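Local coordinates for citryl-spermidine/3,4-dihydroxybenzoyl-citryl-spermidine:spermidine ligase (Bacillus anthracis, PDB 3TO3), which catalyses the ATP-dependent condensation of spermidine with citryl-spermidine intermediates on the pathway to the siderophore petrobactin, at residues E49-F54 against E69-E74; R75-R80 against E519-L524. One frame throughout, in Å; residues are numbered along the deposited sequence.

Contact 1 (E49-F54 against E69-E74)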
loop_
_atom_site.group_PDB
_atom_site.type_symbol
_atom_site.label_atom_id
_atom_site.label_comp_id
_atom_site.label_asym_id
_atom_site.label_seq_id
_atom_site.Cartn_x
_atom_site.Cartn_y
_atom_site.Cartn_z
ATOM N N GLU B 49 11.659 44.946 -11.806
ATOM C CA GLU B 49 11.353 45.293 -13.187
ATOM C C GLU B 49 10.624 44.125 -13.864
ATOM O O GLU B 49 9.482 44.252 -14.310
ATOM C CB GLU B 49 12.639 45.690 -13.930
ATOM C CG GLU B 49 13.059 44.784 -15.085
ATOM C CD GLU B 49 12.633 45.325 -16.445
ATOM O OE1 GLU B 49 13.099 44.784 -17.476
ATOM O OE2 GLU B 49 11.835 46.292 -16.481
ATOM N N GLU B 50 11.286 42.978 -13.869
ATOM C CA GLU B 50 10.798 41.742 -14.488
ATOM C C GLU B 50 10.366 40.741 -13.418
ATOM O O GLU B 50 9.262 40.192 -13.458
ATOM C CB GLU B 50 11.800 41.141 -15.484
ATOM C CG GLU B 50 11.709 41.736 -16.905
ATOM C CD GLU B 50 10.356 41.493 -17.601
ATOM O OE1 GLU B 50 10.336 41.446 -18.854
ATOM O OE2 GLU B 50 9.318 41.360 -16.909
ATOM N N GLN B 51 11.313 40.441 -12.536
ATOM C CA GLN B 51 11.148 39.490 -11.456
ATOM C C GLN B 51 10.045 39.850 -10.449
ATOM O O GLN B 51 9.621 40.983 -10.314
ATOM C CB GLN B 51 12.479 39.376 -10.703
ATOM C CG GLN B 51 13.654 38.928 -11.557
ATOM C CD GLN B 51 13.978 37.447 -11.387
ATOM O OE1 GLN B 51 14.952 37.092 -10.725
ATOM N NE2 GLN B 51 13.169 36.582 -11.985
ATOM N N ILE B 52 9.568 38.830 -9.767
ATOM C CA ILE B 52 8.670 38.972 -8.652
ATOM C C ILE B 52 9.333 38.256 -7.481
ATOM O O ILE B 52 9.816 37.136 -7.639
ATOM C CB ILE B 52 7.317 38.294 -8.967
ATOM C CG1 ILE B 52 6.554 39.107 -10.008
ATOM C CG2 ILE B 52 6.482 38.111 -7.700
ATOM C CD1 ILE B 52 5.542 38.289 -10.812
ATOM N N LEU B 53 9.393 38.907 -6.322
ATOM C CA LEU B 53 9.712 38.210 -5.077
ATOM C C LEU B 53 8.421 37.656 -4.475
ATOM O O LEU B 53 7.482 38.409 -4.223
ATOM C CB LEU B 53 10.376 39.156 -4.076
ATOM C CG LEU B 53 10.688 38.538 -2.713
ATOM C CD1 LEU B 53 11.491 37.245 -2.887
ATOM C CD2 LEU B 53 11.468 39.552 -1.889
ATOM N N PHE B 54 8.356 36.349 -4.259
ATOM C CA PHE B 54 7.159 35.758 -3.681
ATOM C C PHE B 54 7.444 35.472 -2.210
ATOM O O PHE B 54 8.462 34.866 -1.888
ATOM C CB PHE B 54 6.786 34.441 -4.376
ATOM C CG PHE B 54 6.395 34.580 -5.818
ATOM C CD1 PHE B 54 5.051 34.731 -6.181
ATOM C CD2 PHE B 54 7.350 34.505 -6.824
ATOM C CE1 PHE B 54 4.656 34.848 -7.532
ATOM C CE2 PHE B 54 6.961 34.604 -8.179
ATOM C CZ PHE B 54 5.609 34.788 -8.528
ATOM N N GLU B 69 10.544 32.204 0.770
ATOM C CA GLU B 69 10.853 33.259 -0.190
ATOM C C GLU B 69 11.456 32.689 -1.445
ATOM O O GLU B 69 12.289 31.797 -1.384
ATOM C CB GLU B 69 11.885 34.232 0.376
ATOM C CG GLU B 69 11.352 35.224 1.373
ATOM C CD GLU B 69 12.409 36.240 1.826
ATOM O OE1 GLU B 69 13.553 36.225 1.294
ATOM O OE2 GLU B 69 12.087 37.052 2.723
ATOM N N CYS B 70 11.048 33.223 -2.581
ATOM C CA CYS B 70 11.718 32.913 -3.825
ATOM C C CYS B 70 11.425 33.956 -4.882
ATOM O O CYS B 70 10.437 34.676 -4.783
ATOM C CB CYS B 70 11.316 31.526 -4.317
ATOM S SG CYS B 70 9.585 31.299 -4.502
ATOM N N TYR B 71 12.296 34.022 -5.889
ATOM C CA TYR B 71 12.132 34.910 -7.019
ATOM C C TYR B 71 11.581 34.130 -8.224
ATOM O O TYR B 71 11.945 32.981 -8.456
ATOM C CB TYR B 71 13.472 35.555 -7.382
ATOM C CG TYR B 71 13.875 36.722 -6.485
ATOM C CD1 TYR B 71 14.765 36.547 -5.424
ATOM C CD2 TYR B 71 13.372 37.996 -6.704
ATOM C CE1 TYR B 71 15.141 37.619 -4.601
ATOM C CE2 TYR B 71 13.742 39.078 -5.894
ATOM C CZ TYR B 71 14.621 38.879 -4.838
ATOM O OH TYR B 71 15.007 39.959 -4.041
ATOM N N GLY B 72 10.702 34.758 -8.991
ATOM C CA GLY B 72 10.237 34.154 -10.220
ATOM C C GLY B 72 9.519 35.142 -11.100
ATOM O O GLY B 72 9.592 36.337 -10.885
ATOM N N ARG B 73 8.808 34.628 -12.093
ATOM C CA ARG B 73 8.172 35.450 -13.095
ATOM C C ARG B 73 6.761 34.938 -13.359
ATOM O O ARG B 73 6.483 33.743 -13.196
ATOM C CB ARG B 73 8.953 35.341 -14.407
ATOM C CG ARG B 73 10.372 35.888 -14.398
ATOM C CD ARG B 73 11.149 35.457 -15.669
ATOM N NE ARG B 73 11.575 34.056 -15.553
ATOM C CZ ARG B 73 11.933 33.275 -16.569
ATOM N NH1 ARG B 73 11.903 33.712 -17.837
ATOM N NH2 ARG B 73 12.316 32.039 -16.314
ATOM N N GLU B 74 5.896 35.838 -13.816
ATOM C CA GLU B 74 4.621 35.469 -14.400
ATOM C C GLU B 74 4.714 35.651 -15.921
ATOM O O GLU B 74 4.963 36.757 -16.406
ATOM C CB GLU B 74 3.523 36.342 -13.829
ATOM C CG GLU B 74 2.126 35.906 -14.188
ATOM C CD GLU B 74 1.058 36.639 -13.369
ATOM O OE1 GLU B 74 0.277 35.978 -12.629
ATOM O OE2 GLU B 74 1.007 37.884 -13.461
HETATM O O HOH W 1 6.970 38.543 -14.098
#

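Contact 2 (R75-R80 against E519-L524)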
loop_
_atom_site.group_PDB
_atom_site.type_symbol
_atom_site.label_atom_id
_atom_site.label_comp_id
_atom_site.label_asym_id
_atom_site.label_seq_id
_atom_site.Cartn_x
_atom_site.Cartn_y
_atom_site.Cartn_z
ATOM N N ARG B 75 4.499 34.573 -16.674
ATOM C CA ARG B 75 4.868 34.560 -18.100
ATOM C C ARG B 75 3.694 34.808 -19.007
ATOM O O ARG B 75 2.579 34.390 -18.692
ATOM C CB ARG B 75 5.381 33.193 -18.450
ATOM C CG ARG B 75 6.409 32.730 -17.526
ATOM C CD ARG B 75 7.696 33.075 -18.178
ATOM N NE ARG B 75 8.534 31.918 -18.034
ATOM C CZ ARG B 75 9.422 31.511 -18.916
ATOM N NH1 ARG B 75 9.606 32.170 -20.062
ATOM N NH2 ARG B 75 10.111 30.417 -18.625
ATOM N N ILE B 76 3.931 35.456 -20.147
ATOM C CA ILE B 76 2.834 35.720 -21.064
ATOM C C ILE B 76 2.233 34.416 -21.587
ATOM O O ILE B 76 1.094 34.420 -22.082
ATOM C CB ILE B 76 3.212 36.645 -22.249
ATOM C CG1 ILE B 76 3.893 35.845 -23.341
ATOM C CG2 ILE B 76 4.088 37.794 -21.811
ATOM C CD1 ILE B 76 3.729 36.458 -24.664
ATOM N N THR B 77 2.916 33.281 -21.393
ATOM C CA THR B 77 2.349 32.060 -21.931
ATOM C C THR B 77 1.431 31.510 -20.814
ATOM O O THR B 77 1.827 30.730 -19.967
ATOM C CB THR B 77 3.533 31.056 -22.210
ATOM O OG1 THR B 77 4.281 31.497 -23.351
ATOM C CG2 THR B 77 3.075 29.582 -22.438
ATOM N N PHE B 78 0.142 31.797 -20.978
ATOM C CA PHE B 78 -0.938 31.385 -20.068
ATOM C C PHE B 78 -0.799 31.816 -18.638
ATOM O O PHE B 78 -1.462 31.261 -17.773
ATOM C CB PHE B 78 -1.166 29.871 -20.143
ATOM C CG PHE B 78 -1.511 29.417 -21.516
ATOM C CD1 PHE B 78 -2.784 29.599 -21.999
ATOM C CD2 PHE B 78 -0.543 28.904 -22.359
ATOM C CE1 PHE B 78 -3.117 29.232 -23.276
ATOM C CE2 PHE B 78 -0.886 28.532 -23.650
ATOM C CZ PHE B 78 -2.163 28.707 -24.101
ATOM N N GLY B 79 0.000 32.850 -18.404
ATOM C CA GLY B 79 0.293 33.291 -17.052
ATOM C C GLY B 79 1.030 32.276 -16.203
ATOM O O GLY B 79 1.009 32.375 -14.986
ATOM N N ARG B 80 1.695 31.298 -16.812
ATOM C CA ARG B 80 2.412 30.309 -16.007
ATOM C C ARG B 80 3.472 31.002 -15.121
ATOM O O ARG B 80 4.043 32.042 -15.481
ATOM C CB ARG B 80 3.095 29.289 -16.887
ATOM C CG ARG B 80 2.199 28.441 -17.742
ATOM C CD ARG B 80 1.734 27.264 -16.992
ATOM N NE ARG B 80 2.824 26.439 -16.481
ATOM C CZ ARG B 80 3.390 25.430 -17.145
ATOM N NH1 ARG B 80 3.002 25.119 -18.388
ATOM N NH2 ARG B 80 4.367 24.736 -16.564
ATOM N N GLU B 519 5.410 24.388 -23.308
ATOM C CA GLU B 519 6.688 24.066 -22.667
ATOM C C GLU B 519 7.843 24.328 -23.628
ATOM O O GLU B 519 8.905 24.780 -23.215
ATOM C CB GLU B 519 6.728 22.607 -22.227
ATOM C CG GLU B 519 5.718 22.268 -21.130
ATOM C CD GLU B 519 6.074 22.839 -19.743
ATOM O OE1 GLU B 519 5.141 22.893 -18.899
ATOM O OE2 GLU B 519 7.260 23.214 -19.490
ATOM N N LEU B 520 7.637 24.043 -24.908
ATOM C CA LEU B 520 8.647 24.374 -25.929
ATOM C C LEU B 520 8.932 25.894 -25.989
ATOM O O LEU B 520 10.079 26.304 -26.053
ATOM C CB LEU B 520 8.229 23.847 -27.311
ATOM C CG LEU B 520 9.195 24.015 -28.484
ATOM C CD1 LEU B 520 10.557 23.277 -28.232
ATOM C CD2 LEU B 520 8.529 23.541 -29.769
ATOM N N ALA B 521 7.884 26.717 -25.963
ATOM C CA ALA B 521 8.043 28.166 -25.950
ATOM C C ALA B 521 8.916 28.615 -24.769
ATOM O O ALA B 521 9.751 29.505 -24.898
ATOM C CB ALA B 521 6.678 28.855 -25.900
ATOM N N PHE B 522 8.741 27.982 -23.623
ATOM C CA PHE B 522 9.627 28.253 -22.489
ATOM C C PHE B 522 11.109 27.938 -22.756
ATOM O O PHE B 522 11.995 28.683 -22.350
ATOM C CB PHE B 522 9.173 27.461 -21.258
ATOM C CG PHE B 522 7.876 27.931 -20.679
ATOM C CD1 PHE B 522 7.546 29.267 -20.687
ATOM C CD2 PHE B 522 6.986 27.028 -20.129
ATOM C CE1 PHE B 522 6.352 29.687 -20.149
ATOM C CE2 PHE B 522 5.798 27.438 -19.610
ATOM C CZ PHE B 522 5.478 28.769 -19.618
ATOM N N VAL B 523 11.363 26.804 -23.404
ATOM C CA VAL B 523 12.708 26.374 -23.709
ATOM C C VAL B 523 13.343 27.327 -24.716
ATOM O O VAL B 523 14.468 27.767 -24.544
ATOM C CB VAL B 523 12.734 24.933 -24.229
ATOM C CG1 VAL B 523 14.073 24.633 -24.845
ATOM C CG2 VAL B 523 12.468 23.963 -23.095
ATOM N N LEU B 524 12.581 27.711 -25.727
ATOM C CA LEU B 524 13.108 28.600 -26.733
ATOM C C LEU B 524 13.462 29.956 -26.116
ATOM O O LEU B 524 14.548 30.477 -26.375
ATOM C CB LEU B 524 12.145 28.725 -27.921
ATOM C CG LEU B 524 11.933 27.434 -28.721
ATOM C CD1 LEU B 524 11.048 27.718 -29.914
ATOM C CD2 LEU B 524 13.263 26.755 -29.177
#

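Contact 1 (E49-F54 against E69-E74)
Leu-53 and Tyr-71, a non-hydrogen-bonded pair of an antiparallel hairpin, show how such a pair can join an aliphatic branch to an aromatic face. Leu-53 CD1 stands 4.0 Å from the centroid of the Tyr-71 ring, 7° off the ring normal, a CH-pi contact over the centre of the face. Leu-53 CG is anti to the backbone N (chi1 177°), and the further turn at chi2 brings CD1 to 3.4 Å from Cys-70 O, while CB touches the ring at CE2. The Gln-51 amide, its plane 19° from that of the tyrosine ring, sits beside the base of that side chain, OE1 4.0 Å from Tyr-71 CB, without stacking on the ring; its NE2 hydrogen-bonds to Asp-84.

The other face of the sheet carries Ile-52, Phe-54 and Cys-70. Phe-54 turns the edge of its ring to the partner strand, CE2 lying 3.8 Å from Gly-72 N, where Gly-72 brings no side chain; Ile-52 CG2 covers one face of the same ring. Paired backbone bonds flank the Leu-53 and Tyr-71 pair, the straightest being Phe-54 N to Cys-70 O at 2.7 Å. A water bridges Glu-50 O and Glu-74 N.

The hairpin of strands 52-59 and 65-74 lies between strand 44-47, beside the first, and strands 81-83 and 88-90, beside the second; Arg-73 reaches from it to Asp-84 and to Asp-526 of helix 502-528.

Contact 2 (R75-R80 against E519-L524)
Residues 75-80 hold a type I' turn from Thr-77 to Arg-80, closed by a bond from Arg-80 N to Thr-77 O, with Arg-75 N bonded to Arg-80 O across its base, and meet helix 502-528 with the CA atoms of Thr-77 and Ala-521 8.0 Å apart. Against the side chains of this reversal the helix sets one aromatic residue, Phe-522, which touches Arg-75, Thr-77 and Arg-80.

The Arg-75 guanidinium presents a face to the ring, its CZ 3.4 Å from Phe-522 CD1, the planes inclined by 41°. Its charge is met outside the pair by salt bridges to Glu-532 and Asp-526. Thr-77 brings CB and CG2 to the far end of the ring, CB lying 3.8 Å from Phe-522 CE1, while its OG1 bonds to Glu-532 and Trp-536.

Arg-80 lays CB and CG by Phe-522 CZ, and bends at chi2 (-86°) and chi3 carry the guanidinium past CE2. That group stands at 88° to the ring, CE2 over one of its faces. Its NH1 and NH2 both grip Glu-519 OE1, each at 3.1 Å. The acceptor lies in the guanidinium plane, yet both nitrogens approach from the same face of the carboxylate, an end-on grip in which two nitrogens share one oxygen, and not a bidentate pairing with two oxygens.

The arrangement, a beta-hairpin turn docked on a helix by an aromatic residue and a buried salt bridge, borders the nucleotide site of this IucA/IucC-family synthetase: the Glu-519 side chain is about 4 Å from that of ATP-binding Tyr-391 and about 6 Å from the bound ATP.

How the contacts relate
Contacts 1 and 2 follow one another along the chain, their centres 15 Å apart, and illustrate how a hairpin built from local sequence can be tied to a distant element. Strand 65-74 runs out of contact 1 directly into the turn of contact 2, and strand 81-83 then returns to pair with it in the same antiparallel sheet. The two also touch, Glu-74 CG lying 3.8 Å from Gly-79 O. Contact 1 joins segments only 15 residues apart, away from the annotated sites, whereas contact 2 spans 439 residues. Contact 1 thus holds strands together within the N-terminal sheet, and contact 2 docks that sheet, through its turn, on helix 502-528 beside the ATP site.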